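Local coordinates for probable TonB-dependent siderophore receptor PiuA (Acinetobacter baumannii, PDB 5FP1), which probably takes part in the first step of iron uptake by binding iron-chelating siderophores at the outer membrane, and may bind ferric enterobactin, at residues A[140-145]-A[165-170]; A[176-181]-A[205-210]; A[257-262]-A[388-393]; A[298-303]-A[318-323]; A[343-348]-A[427-432]. All blocks are in the same frame, centred on the assembly; numbering follows the deposited sequence.

Interaction 1 (A[140-145]-A[165-170]); sequences ISKVAK and TLDGNK
N169 holds the backbone of K145 with both ends of its amide. Its OD1 accepts from K145 N at 3.1 Å, while its ND2 donates to K145 O at 2.8 Å, with N-H...O angles of 163° and 155°. Asparagine suits this place because one short, flat group supplies an acceptor and a donor together, satisfying the two polar backbone atoms of a residue that lies beyond the end of its strand. With chi1 at -174°, CG is anti to the backbone N, which carries the amide out from strand 165-170 toward the loop. A144 fits closely against the same group, its CA 3.4 Å from N169 OD1. The extended chain of K145 leads away, only its CG staying near, 4.3 Å from N169 OD1. Two residues back along the strand, D167 points the same way as N169: its OD2 lies 4.0 Å from K142 CD and 4.5 Å from K142 NZ, too long for a salt bridge. The strong partner of D167 is R179, and K142 NZ bonds to F112 O. The contact thus fastens the chain leaving plug strand 135-141 to the inner side of barrel strand 161-171, between strands 149-157 and 177-188.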
# COMPACT_ATOMS: atom_id res chain seq x y z
N ILE A 140 -6.25 9.67 3.00
CA ILE A 140 -6.83 10.90 3.57
C ILE A 140 -8.16 10.51 4.20
O ILE A 140 -8.99 9.93 3.54
CB ILE A 140 -7.13 11.94 2.47
CG1 ILE A 140 -5.89 12.21 1.61
CG2 ILE A 140 -7.68 13.24 3.05
CD1 ILE A 140 -4.68 12.66 2.39
N SER A 141 -8.33 10.81 5.48
CA SER A 141 -9.47 10.31 6.25
C SER A 141 -10.63 11.28 6.15
O SER A 141 -10.44 12.50 6.04
CB SER A 141 -9.11 10.19 7.73
OG SER A 141 -8.00 9.35 7.91
N LYS A 142 -11.83 10.72 6.20
CA LYS A 142 -13.04 11.50 6.41
C LYS A 142 -13.03 12.03 7.83
O LYS A 142 -12.92 11.26 8.77
CB LYS A 142 -14.25 10.61 6.25
CG LYS A 142 -14.47 10.14 4.82
CD LYS A 142 -15.47 9.00 4.77
CE LYS A 142 -15.85 8.72 3.33
NZ LYS A 142 -16.36 7.34 3.15
N VAL A 143 -13.21 13.32 7.99
CA VAL A 143 -13.34 13.86 9.33
C VAL A 143 -14.53 14.86 9.48
O VAL A 143 -15.04 15.39 8.49
CB VAL A 143 -12.00 14.47 9.80
CG1 VAL A 143 -11.58 15.61 8.90
CG2 VAL A 143 -12.08 14.92 11.25
N ALA A 144 -14.94 15.09 10.72
CA ALA A 144 -16.04 15.99 11.03
C ALA A 144 -15.82 17.31 10.34
O ALA A 144 -14.71 17.86 10.35
CB ALA A 144 -16.16 16.21 12.53
N LYS A 145 -16.90 17.84 9.76
CA LYS A 145 -16.83 19.09 9.06
C LYS A 145 -18.18 19.83 9.07
O LYS A 145 -19.19 19.34 9.62
CB LYS A 145 -16.34 18.84 7.63
CG LYS A 145 -17.26 17.92 6.84
CD LYS A 145 -16.66 17.54 5.51
CE LYS A 145 -17.67 16.84 4.65
NZ LYS A 145 -17.08 16.45 3.34
N THR A 165 -22.47 0.24 5.64
CA THR A 165 -21.77 1.39 6.19
C THR A 165 -22.78 2.47 6.53
O THR A 165 -23.82 2.58 5.88
CB THR A 165 -20.78 1.98 5.18
OG1 THR A 165 -21.48 2.28 4.00
CG2 THR A 165 -19.67 1.01 4.84
N LEU A 166 -22.45 3.27 7.53
CA LEU A 166 -23.24 4.43 7.94
C LEU A 166 -22.28 5.54 8.26
O LEU A 166 -21.26 5.31 8.89
CB LEU A 166 -24.07 4.11 9.18
CG LEU A 166 -25.53 3.88 8.82
CD1 LEU A 166 -25.86 2.40 8.97
CD2 LEU A 166 -26.44 4.72 9.70
N ASP A 167 -22.58 6.75 7.79
CA ASP A 167 -21.69 7.92 7.96
C ASP A 167 -22.58 9.13 8.31
O ASP A 167 -23.32 9.62 7.46
CB ASP A 167 -20.94 8.16 6.66
CG ASP A 167 -19.92 9.31 6.75
OD1 ASP A 167 -19.73 9.87 7.85
OD2 ASP A 167 -19.30 9.65 5.71
N GLY A 168 -22.53 9.59 9.55
CA GLY A 168 -23.36 10.73 9.99
C GLY A 168 -22.51 11.86 10.51
O GLY A 168 -21.54 11.64 11.24
N ASN A 169 -22.87 13.09 10.13
CA ASN A 169 -22.15 14.28 10.54
C ASN A 169 -23.16 15.34 11.05
O ASN A 169 -24.08 15.70 10.34
CB ASN A 169 -21.38 14.83 9.35
CG ASN A 169 -20.47 15.99 9.71
OD1 ASN A 169 -19.29 15.80 9.93
ND2 ASN A 169 -21.02 17.20 9.75
N LYS A 170 -22.96 15.82 12.27
CA LYS A 170 -23.86 16.79 12.89
C LYS A 170 -23.09 18.08 13.17
O LYS A 170 -22.12 18.08 13.93
CB LYS A 170 -24.43 16.22 14.18
CG LYS A 170 -25.68 16.90 14.68
CD LYS A 170 -26.14 16.29 16.00
CE LYS A 170 -27.23 15.24 15.83
NZ LYS A 170 -28.56 15.86 15.54

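Interaction 2 (A[176-181]-A[205-210])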
# COMPACT_ATOMS: atom_id res chain seq x y z
N ILE A 176 -18.78 23.77 16.15
CA ILE A 176 -18.52 22.38 16.56
C ILE A 176 -19.29 21.46 15.64
O ILE A 176 -20.47 21.70 15.32
CB ILE A 176 -18.91 22.13 18.03
CG1 ILE A 176 -18.20 23.12 18.95
CG2 ILE A 176 -18.56 20.71 18.45
CD1 ILE A 176 -18.42 22.88 20.43
N ALA A 177 -18.61 20.43 15.15
CA ALA A 177 -19.28 19.38 14.41
C ALA A 177 -18.69 18.01 14.80
O ALA A 177 -17.54 17.94 15.21
CB ALA A 177 -19.17 19.60 12.94
N ALA A 178 -19.50 16.96 14.71
CA ALA A 178 -19.07 15.62 15.08
C ALA A 178 -19.50 14.67 14.00
O ALA A 178 -20.51 14.90 13.34
CB ALA A 178 -19.65 15.20 16.43
N ARG A 179 -18.71 13.62 13.77
CA ARG A 179 -18.96 12.70 12.67
C ARG A 179 -18.64 11.29 13.15
O ARG A 179 -17.78 11.10 13.99
CB ARG A 179 -18.09 13.07 11.48
CG ARG A 179 -18.36 12.24 10.25
CD ARG A 179 -17.46 12.69 9.12
NE ARG A 179 -17.81 12.03 7.87
CZ ARG A 179 -17.39 12.44 6.68
NH1 ARG A 179 -16.59 13.49 6.57
NH2 ARG A 179 -17.77 11.79 5.59
N VAL A 180 -19.37 10.31 12.66
CA VAL A 180 -19.01 8.92 12.92
C VAL A 180 -19.32 8.08 11.70
O VAL A 180 -20.38 8.22 11.09
CB VAL A 180 -19.72 8.36 14.15
CG1 VAL A 180 -21.21 8.32 13.96
CG2 VAL A 180 -19.19 6.95 14.46
N ALA A 181 -18.36 7.24 11.30
CA ALA A 181 -18.60 6.22 10.27
C ALA A 181 -18.51 4.85 10.93
O ALA A 181 -17.72 4.65 11.85
CB ALA A 181 -17.60 6.35 9.13
N PRO A 205 -15.16 7.70 14.76
CA PRO A 205 -15.75 8.93 15.26
C PRO A 205 -14.75 10.07 15.38
O PRO A 205 -13.59 9.87 15.79
CB PRO A 205 -16.22 8.52 16.64
CG PRO A 205 -15.23 7.50 17.08
CD PRO A 205 -14.66 6.85 15.86
N SER A 206 -15.20 11.28 15.06
CA SER A 206 -14.39 12.44 15.32
C SER A 206 -15.23 13.67 15.71
O SER A 206 -16.42 13.74 15.44
CB SER A 206 -13.55 12.77 14.09
OG SER A 206 -14.38 12.95 12.99
N ILE A 207 -14.56 14.65 16.29
CA ILE A 207 -15.21 15.92 16.58
C ILE A 207 -14.26 17.06 16.37
O ILE A 207 -13.07 16.94 16.65
CB ILE A 207 -15.80 15.91 18.02
CG1 ILE A 207 -16.55 17.22 18.32
CG2 ILE A 207 -14.73 15.66 19.06
CD1 ILE A 207 -17.32 17.14 19.63
N THR A 208 -14.77 18.13 15.79
CA THR A 208 -13.96 19.30 15.48
C THR A 208 -14.59 20.57 16.10
O THR A 208 -15.81 20.65 16.24
CB THR A 208 -13.72 19.44 13.96
OG1 THR A 208 -12.65 20.34 13.70
CG2 THR A 208 -14.94 19.90 13.22
N PHE A 209 -13.72 21.50 16.51
CA PHE A 209 -14.09 22.71 17.23
C PHE A 209 -13.47 23.92 16.51
O PHE A 209 -12.35 23.81 15.98
CB PHE A 209 -13.53 22.67 18.64
CG PHE A 209 -13.93 21.45 19.43
CD1 PHE A 209 -13.17 20.29 19.37
CD2 PHE A 209 -15.03 21.48 20.28
CE1 PHE A 209 -13.51 19.18 20.12
CE2 PHE A 209 -15.38 20.38 21.03
CZ PHE A 209 -14.62 19.22 20.96
N GLY A 210 -14.17 25.06 16.51
CA GLY A 210 -13.59 26.30 15.95
C GLY A 210 -13.72 26.41 14.45
O GLY A 210 -13.00 27.19 13.80
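A177 O is held from the facing strand by T208 N, 2.8 Å away and nearly straight at 173°, and by a CA-H...O contact from I207 CA at 3.4 Å. This is the open end, away from the connecting turn, of the barrel beta hairpin of strands 177-188 and 197-209; the axes of 177-181 and 205-209 run antiparallel, 4.6 Å apart. A177 with T208 and R179 with S206 are hydrogen-bonded pairs; A178 with I207, between them, and V180 with P205, beyond the second, are non-hydrogen-bonded pairs. Each of the first two is closed by two N-H...O bonds, among them S206 N to R179 O at 2.8 Å. P205, which has no N-H to give, stands in a non-hydrogen-bonded pair, where none is needed from it toward this neighbour.

The two faces differ in character. A177, R179, S206 and T208 turn to the buried side, where polar groups find partners: the extended R179 reaches D167 and V143, S206 OG bonds to A144 N, and T208 OG1 meets T218. A178, V180, P205 and I207 form the apolar surface side, consistent with a wall facing lipid; V180 CG2 lies across P205 CB at 4.0 Å. Where the pairing ends, I176 has CG1 anti to its carbonyl carbon (chi1 -55°), directing CD1 to the edge of the F209 ring, near its plane, 3.7 Å from F209 CD2.

Interaction 3 (A[257-262]-A[388-393]); sequences YGWKDR and TNWCTS
Y257 meets strand 391-393 with the rim of its ring, in a packing of two long loops at what is, by the plan of TonB-dependent receptors, probably the extracellular mouth of the barrel. In the ring plane, Y257 CE1 faces S393 O at 3.7 Å, and Y257 CD1 rests against T392 CG2 at 4.1 Å; the hydroxyl goes on to L394 O. W259 has the largest share of the contact. Its CG is anti to the backbone N (chi1 -169°), and the indole slides between N389 O on one face and R262 CB on the other. The far edge drives into W390: W259 CZ3 sits over the middle of that indole, 3.6 Å from W390 CD2, a T-shaped stack with planes at 90° and six-membered centroids 4.9 Å apart. Tryptophan suits both places, one offering a long edge, the other a broad face fixed by NE1 to D404. K260 and D261 turn the chain back, with R262 N bonded to W259 O at 2.9 Å, so R262 returns beside the tryptophans. C391, next to W390, is tied to C383 by a disulfide. R262 NH1, already donating to H318 O, comes obliquely to W390 CZ3 at 3.2 Å, guanidinium and indole planes 58° apart.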
# COMPACT_ATOMS: atom_id res chain seq x y z
N TYR A 257 -5.47 -23.77 -1.36
CA TYR A 257 -4.56 -24.67 -0.69
C TYR A 257 -4.33 -24.39 0.77
O TYR A 257 -3.49 -25.04 1.42
CB TYR A 257 -3.21 -24.70 -1.43
CG TYR A 257 -3.32 -25.25 -2.81
CD1 TYR A 257 -3.80 -26.53 -3.03
CD2 TYR A 257 -3.01 -24.46 -3.93
CE1 TYR A 257 -3.92 -27.04 -4.32
CE2 TYR A 257 -3.11 -24.97 -5.21
CZ TYR A 257 -3.59 -26.25 -5.40
OH TYR A 257 -3.73 -26.74 -6.67
N GLY A 258 -5.08 -23.44 1.33
CA GLY A 258 -5.02 -23.20 2.75
C GLY A 258 -5.71 -24.30 3.55
O GLY A 258 -6.37 -25.18 2.99
N TRP A 259 -5.56 -24.23 4.85
CA TRP A 259 -6.02 -25.27 5.77
C TRP A 259 -6.94 -24.58 6.77
O TRP A 259 -6.49 -24.01 7.76
CB TRP A 259 -4.81 -25.89 6.43
CG TRP A 259 -5.02 -27.13 7.21
CD1 TRP A 259 -6.22 -27.71 7.57
CD2 TRP A 259 -4.00 -27.95 7.75
NE1 TRP A 259 -5.99 -28.86 8.29
CE2 TRP A 259 -4.64 -29.04 8.41
CE3 TRP A 259 -2.61 -27.91 7.69
CZ2 TRP A 259 -3.91 -30.05 9.03
CZ3 TRP A 259 -1.89 -28.93 8.31
CH2 TRP A 259 -2.55 -29.98 8.98
N LYS A 260 -8.24 -24.61 6.48
CA LYS A 260 -9.16 -23.74 7.17
C LYS A 260 -9.30 -24.01 8.65
O LYS A 260 -9.52 -23.06 9.42
CB LYS A 260 -10.52 -23.69 6.48
CG LYS A 260 -10.41 -23.04 5.12
CD LYS A 260 -11.74 -22.92 4.43
CE LYS A 260 -12.55 -21.79 4.97
NZ LYS A 260 -13.58 -21.45 3.98
N ASP A 261 -9.12 -25.26 9.06
CA ASP A 261 -9.19 -25.61 10.48
C ASP A 261 -7.94 -25.16 11.24
O ASP A 261 -7.94 -25.17 12.46
CB ASP A 261 -9.37 -27.13 10.66
CG ASP A 261 -9.94 -27.50 12.04
OD1 ASP A 261 -10.87 -26.82 12.48
OD2 ASP A 261 -9.43 -28.43 12.69
N ARG A 262 -6.87 -24.83 10.51
CA ARG A 262 -5.60 -24.40 11.13
C ARG A 262 -5.34 -22.89 11.00
O ARG A 262 -4.88 -22.23 11.94
CB ARG A 262 -4.44 -25.12 10.47
CG ARG A 262 -3.11 -24.90 11.14
CD ARG A 262 -1.96 -25.37 10.29
NE ARG A 262 -1.75 -24.55 9.09
CZ ARG A 262 -0.81 -24.77 8.18
NH1 ARG A 262 0.01 -25.80 8.28
NH2 ARG A 262 -0.69 -23.94 7.15
N THR A 388 -2.41 -37.04 9.39
CA THR A 388 -2.74 -35.81 10.11
C THR A 388 -2.95 -34.61 9.14
O THR A 388 -2.92 -33.45 9.56
CB THR A 388 -1.68 -35.51 11.18
OG1 THR A 388 -0.38 -35.50 10.60
CG2 THR A 388 -1.73 -36.61 12.30
N ASN A 389 -3.17 -34.93 7.86
CA ASN A 389 -3.69 -33.99 6.87
C ASN A 389 -2.74 -32.85 6.45
O ASN A 389 -3.22 -31.82 5.96
CB ASN A 389 -5.02 -33.41 7.33
CG ASN A 389 -6.00 -34.47 7.81
OD1 ASN A 389 -6.19 -35.45 7.13
ND2 ASN A 389 -6.64 -34.26 8.97
N TRP A 390 -1.43 -33.09 6.57
CA TRP A 390 -0.41 -32.09 6.27
C TRP A 390 -0.24 -31.79 4.79
O TRP A 390 0.38 -30.77 4.47
CB TRP A 390 0.96 -32.43 6.93
CG TRP A 390 0.99 -31.87 8.30
CD1 TRP A 390 0.56 -32.50 9.45
CD2 TRP A 390 1.31 -30.54 8.66
NE1 TRP A 390 0.65 -31.63 10.51
CE2 TRP A 390 1.09 -30.42 10.05
CE3 TRP A 390 1.78 -29.42 7.95
CZ2 TRP A 390 1.33 -29.25 10.73
CZ3 TRP A 390 2.04 -28.25 8.64
CH2 TRP A 390 1.80 -28.17 10.01
N CYS A 391 -0.70 -32.68 3.91
CA CYS A 391 -0.72 -32.43 2.49
C CYS A 391 -2.12 -32.62 1.96
O CYS A 391 -2.90 -33.41 2.51
CB CYS A 391 0.21 -33.36 1.72
SG CYS A 391 1.92 -33.28 2.27
N THR A 392 -2.43 -31.93 0.88
CA THR A 392 -3.73 -32.07 0.24
C THR A 392 -3.54 -32.36 -1.26
O THR A 392 -2.39 -32.38 -1.76
CB THR A 392 -4.60 -30.82 0.49
OG1 THR A 392 -5.95 -31.10 0.13
CG2 THR A 392 -4.12 -29.63 -0.32
N SER A 393 -4.63 -32.58 -1.97
CA SER A 393 -4.55 -32.88 -3.39
C SER A 393 -4.27 -31.61 -4.20
O SER A 393 -4.85 -30.56 -3.94
CB SER A 393 -5.85 -33.55 -3.88
OG SER A 393 -5.67 -34.03 -5.20

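Interaction 4 (A[298-303]-A[318-323]). With PO4 (phosphate ion), chain B.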
# COMPACT_ATOMS: atom_id res chain seq x y z
N ASP A 298 -2.12 -11.21 14.03
CA ASP A 298 -2.00 -12.56 14.58
C ASP A 298 -2.47 -13.49 13.48
O ASP A 298 -3.63 -13.44 13.09
CB ASP A 298 -2.89 -12.68 15.83
CG ASP A 298 -2.73 -14.00 16.55
OD1 ASP A 298 -1.87 -14.82 16.21
OD2 ASP A 298 -3.50 -14.23 17.50
N TYR A 299 -1.55 -14.27 12.92
CA TYR A 299 -1.88 -15.05 11.75
C TYR A 299 -1.12 -16.35 11.58
O TYR A 299 0.03 -16.51 12.05
CB TYR A 299 -1.73 -14.21 10.47
CG TYR A 299 -0.32 -13.83 10.09
CD1 TYR A 299 0.55 -14.75 9.51
CD2 TYR A 299 0.14 -12.54 10.28
CE1 TYR A 299 1.83 -14.40 9.14
CE2 TYR A 299 1.43 -12.18 9.92
CZ TYR A 299 2.28 -13.11 9.35
OH TYR A 299 3.57 -12.73 9.03
N VAL A 300 -1.79 -17.26 10.91
CA VAL A 300 -1.24 -18.52 10.39
C VAL A 300 -1.82 -18.71 8.99
O VAL A 300 -3.05 -18.72 8.82
CB VAL A 300 -1.66 -19.74 11.25
CG1 VAL A 300 -1.31 -21.04 10.53
CG2 VAL A 300 -0.98 -19.68 12.60
N TRP A 301 -0.98 -18.82 7.98
CA TRP A 301 -1.46 -19.04 6.62
C TRP A 301 -0.54 -20.01 5.87
O TRP A 301 0.58 -20.32 6.33
CB TRP A 301 -1.69 -17.73 5.83
CG TRP A 301 -0.49 -16.99 5.58
CD1 TRP A 301 0.09 -16.06 6.42
CD2 TRP A 301 0.37 -17.10 4.44
NE1 TRP A 301 1.26 -15.61 5.86
CE2 TRP A 301 1.45 -16.22 4.65
CE3 TRP A 301 0.35 -17.87 3.27
CZ2 TRP A 301 2.50 -16.07 3.72
CZ3 TRP A 301 1.37 -17.72 2.35
CH2 TRP A 301 2.44 -16.84 2.58
N THR A 302 -1.03 -20.49 4.74
CA THR A 302 -0.39 -21.58 4.03
C THR A 302 0.34 -21.14 2.79
O THR A 302 -0.24 -20.55 1.87
CB THR A 302 -1.43 -22.65 3.62
OG1 THR A 302 -2.02 -23.20 4.79
CG2 THR A 302 -0.76 -23.74 2.82
N ASN A 303 1.63 -21.49 2.74
CA ASN A 303 2.42 -21.45 1.51
C ASN A 303 2.18 -22.79 0.77
O ASN A 303 2.43 -23.86 1.34
CB ASN A 303 3.89 -21.22 1.89
CG ASN A 303 4.88 -21.41 0.73
OD1 ASN A 303 4.61 -22.06 -0.29
ND2 ASN A 303 6.08 -20.90 0.94
N HIS A 318 1.02 -28.26 3.14
CA HIS A 318 0.54 -27.02 3.77
C HIS A 318 1.62 -26.37 4.65
O HIS A 318 1.49 -26.35 5.87
CB HIS A 318 -0.65 -27.28 4.71
CG HIS A 318 -1.89 -27.81 4.05
ND1 HIS A 318 -2.63 -27.09 3.13
CD2 HIS A 318 -2.57 -28.97 4.26
CE1 HIS A 318 -3.70 -27.80 2.79
NE2 HIS A 318 -3.68 -28.94 3.46
N ARG A 319 2.66 -25.79 4.03
CA ARG A 319 3.71 -25.07 4.74
C ARG A 319 3.11 -23.95 5.56
O ARG A 319 2.29 -23.20 5.07
CB ARG A 319 4.73 -24.49 3.75
CG ARG A 319 5.63 -23.40 4.32
CD ARG A 319 6.60 -23.86 5.42
NE ARG A 319 7.08 -22.66 6.11
CZ ARG A 319 8.15 -21.94 5.80
NH1 ARG A 319 8.98 -22.32 4.85
NH2 ARG A 319 8.40 -20.84 6.47
N LEU A 320 3.49 -23.88 6.83
CA LEU A 320 2.94 -22.88 7.75
C LEU A 320 3.83 -21.63 7.81
O LEU A 320 5.05 -21.74 7.94
CB LEU A 320 2.79 -23.46 9.18
CG LEU A 320 2.18 -22.53 10.24
CD1 LEU A 320 1.31 -23.35 11.21
CD2 LEU A 320 3.24 -21.76 10.99
N ASN A 321 3.18 -20.47 7.69
CA ASN A 321 3.76 -19.16 7.93
C ASN A 321 2.93 -18.51 9.03
O ASN A 321 1.70 -18.65 9.06
CB ASN A 321 3.71 -18.27 6.69
CG ASN A 321 4.71 -18.73 5.59
OD1 ASN A 321 5.79 -19.19 5.88
ND2 ASN A 321 4.32 -18.60 4.39
N SER A 322 3.59 -17.84 9.96
CA SER A 322 2.90 -17.24 11.08
C SER A 322 3.66 -16.04 11.61
O SER A 322 4.87 -15.88 11.38
CB SER A 322 2.70 -18.24 12.21
OG SER A 322 3.90 -18.44 12.93
N ALA A 323 2.92 -15.20 12.33
CA ALA A 323 3.49 -14.15 13.17
C ALA A 323 2.45 -13.66 14.17
O ALA A 323 1.25 -13.78 13.94
CB ALA A 323 3.97 -12.97 12.33
P PO4 B . 11.35 -20.94 2.57
O1 PO4 B . 11.48 -22.37 2.08
O2 PO4 B . 9.88 -20.63 2.68
O3 PO4 B . 12.02 -19.97 1.59
O4 PO4 B . 12.01 -20.81 3.93
O HOH W 1 5.36 -15.01 8.47
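Y299, W301 and N303 pair with A323, N321 and R319 through backbone bonds. W301 and N321 close theirs both ways, N to O at 2.9 Å, while R319 N to N303 O is weak; the strands, at 139°, are markedly twisted in this hairpin of the barrel. Aromatic packing covers the face that carries those six residues. Y299 CG stands between its backbone N and carbonyl carbon (chi1 69°), which lays the ring across the neighbouring strand, its CZ 3.4 Å from A323 CB; alanine is small enough to lie beneath it. W301 bends over in the same way and receives N321 CB on its five-membered ring as a CH-pi contact, 3.9 Å from the centroid. On the other face V300 CG1 packs against L320 CD1 at 3.6 Å. Among polar side chains, Y299 OH meets W501 and a water, and R319 NE donates to L320 O at 2.9 Å, from above the carbonyl plane. R319 NH1 forms a salt bridge with D306 and a weak bond to phosphate O2, 2.9 Å away. R319 and H700 can therefore hold an anion here, R319 only weakly while also paired with D306, but the phosphate is probably from the crystallisation liquor and does not by itself mark a siderophore site.

Interaction 5 (A[343-348]-A[427-432]); sequences GFLKHR and IEITPK
An antiparallel strand pair at the turn-bearing, probably periplasmic, end of the beta-barrel brings K346 to E428. K346 N donates to E428 O at 3.1 Å, almost straight at 174°, and E428 N returns a bond to K346 O at 2.8 Å, both donors in the carbonyl planes. Beyond this hydrogen-bonded pair, a water spans the widening gap, 2.8 Å from F344 O and likewise from E428 O; other acceptors compete for its protons. The K346 and E428 side chains run alongside each other in the same direction, both extended. Their K346 NZ and E428 OE2 ends are 4.1 Å apart, beyond a salt bridge, so any attraction is probably loose, between two chains on the surface. On the face opposite, H347 and I427 form the non-hydrogen-bonded pair, H347 ND1 lying 3.7 Å from I427 CG1 while it bonds to D425. I427 CG2, anti to the backbone N, turns toward L345 CB at 4.0 Å; beta-branching gives isoleucine one branch for each neighbour, the CG1 arm for H347 and the CG2 methyl for L345. After E428 the chain turns a corner, with a classic bulge at I429 and T430. There T430 OG1 accepts from K432 N at 3.0 Å, an ST turn whose N-H...O angle is 164°.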
# COMPACT_ATOMS: atom_id res chain seq x y z
N GLY A 343 7.24 41.08 -2.02
CA GLY A 343 7.12 42.13 -3.01
C GLY A 343 7.58 41.61 -4.36
O GLY A 343 6.90 41.79 -5.36
N PHE A 344 8.74 40.96 -4.37
CA PHE A 344 9.28 40.40 -5.61
C PHE A 344 9.03 38.89 -5.71
O PHE A 344 8.68 38.38 -6.77
CB PHE A 344 10.78 40.69 -5.71
CG PHE A 344 11.12 42.16 -5.63
CD1 PHE A 344 10.30 43.11 -6.21
CD2 PHE A 344 12.27 42.58 -4.98
CE1 PHE A 344 10.61 44.46 -6.13
CE2 PHE A 344 12.59 43.93 -4.90
CZ PHE A 344 11.75 44.87 -5.48
N LEU A 345 9.21 38.17 -4.61
CA LEU A 345 9.04 36.71 -4.56
C LEU A 345 7.82 36.35 -3.71
O LEU A 345 7.61 36.94 -2.65
CB LEU A 345 10.28 36.07 -3.96
CG LEU A 345 11.58 36.33 -4.73
CD1 LEU A 345 12.74 35.62 -4.07
CD2 LEU A 345 11.44 35.91 -6.18
N LYS A 346 7.01 35.41 -4.17
CA LYS A 346 5.93 34.87 -3.35
C LYS A 346 6.29 33.46 -2.85
O LYS A 346 6.46 32.53 -3.66
CB LYS A 346 4.62 34.83 -4.12
CG LYS A 346 4.20 36.19 -4.67
CD LYS A 346 2.88 36.11 -5.39
CE LYS A 346 2.60 37.38 -6.17
NZ LYS A 346 1.22 37.38 -6.71
N HIS A 347 6.40 33.31 -1.54
CA HIS A 347 6.75 32.02 -0.93
C HIS A 347 5.51 31.29 -0.46
O HIS A 347 4.62 31.87 0.15
CB HIS A 347 7.66 32.22 0.26
CG HIS A 347 8.95 32.88 -0.06
ND1 HIS A 347 10.14 32.19 -0.15
CD2 HIS A 347 9.26 34.18 -0.29
CE1 HIS A 347 11.12 33.03 -0.40
NE2 HIS A 347 10.61 34.25 -0.50
N ARG A 348 5.44 30.01 -0.83
CA ARG A 348 4.43 29.11 -0.31
C ARG A 348 5.17 28.00 0.42
O ARG A 348 5.96 27.27 -0.20
CB ARG A 348 3.57 28.57 -1.44
CG ARG A 348 2.64 29.64 -1.98
CD ARG A 348 1.94 29.19 -3.23
NE ARG A 348 2.87 28.92 -4.33
CZ ARG A 348 2.46 28.50 -5.52
NH1 ARG A 348 1.15 28.36 -5.74
NH2 ARG A 348 3.32 28.23 -6.49
N ILE A 427 8.62 28.78 -4.52
CA ILE A 427 8.78 30.21 -4.72
C ILE A 427 8.30 30.63 -6.11
O ILE A 427 8.86 30.23 -7.12
CB ILE A 427 10.24 30.62 -4.53
CG1 ILE A 427 10.76 30.15 -3.17
CG2 ILE A 427 10.40 32.14 -4.62
CD1 ILE A 427 12.23 30.35 -2.99
N GLU A 428 7.24 31.44 -6.14
CA GLU A 428 6.78 32.04 -7.38
C GLU A 428 7.64 33.26 -7.69
O GLU A 428 7.62 34.27 -6.98
CB GLU A 428 5.30 32.40 -7.30
CG GLU A 428 4.80 33.06 -8.57
CD GLU A 428 3.34 33.50 -8.51
OE1 GLU A 428 2.51 32.78 -7.91
OE2 GLU A 428 3.02 34.54 -9.10
N ILE A 429 8.46 33.11 -8.73
CA ILE A 429 9.36 34.16 -9.15
C ILE A 429 8.61 35.15 -10.04
O ILE A 429 8.72 36.35 -9.84
CB ILE A 429 10.59 33.58 -9.86
CG1 ILE A 429 11.34 32.65 -8.89
CG2 ILE A 429 11.54 34.68 -10.32
CD1 ILE A 429 12.44 31.86 -9.55
N THR A 430 7.84 34.64 -10.99
CA THR A 430 6.83 35.40 -11.68
C THR A 430 5.71 34.41 -11.87
O THR A 430 5.86 33.26 -11.51
CB THR A 430 7.29 35.86 -13.09
OG1 THR A 430 7.17 34.75 -14.00
CG2 THR A 430 8.72 36.33 -13.06
N PRO A 431 4.59 34.83 -12.48
CA PRO A 431 3.50 33.86 -12.63
C PRO A 431 3.81 32.69 -13.53
O PRO A 431 3.02 31.73 -13.61
CB PRO A 431 2.36 34.70 -13.23
CG PRO A 431 2.69 36.11 -12.85
CD PRO A 431 4.19 36.19 -12.89
N LYS A 432 4.94 32.76 -14.23
CA LYS A 432 5.31 31.72 -15.19
C LYS A 432 6.46 30.87 -14.68
O LYS A 432 6.81 29.87 -15.31
CB LYS A 432 5.76 32.34 -16.52
CG LYS A 432 4.70 33.11 -17.30
CD LYS A 432 5.09 33.16 -18.78
CE LYS A 432 3.94 33.49 -19.69
NZ LYS A 432 3.70 34.95 -19.64
O HOH W 2 6.55 36.77 -7.50

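Overall arrangement
From the N terminus, interaction 1 comes first, closing the passage from plug to barrel by tying 140-145 to strand 161-171. Interaction 2 follows in series, closing the next hairpin, and the two touch: strands 161-171 and 177-188 are neighbours, and R179 reaches back to D167. Interaction 3 spans a much longer part of the chain, from 257 to 393, and the hairpin of interaction 4 lies wholly within that span. These two touch through R262, W390 and H318. Interaction 5, pairing strands 346-368 and 405-428, begins within the same span but ends past it, so it crosses interaction 3; their centres are about 65 Å apart, one at each end of the barrel wall.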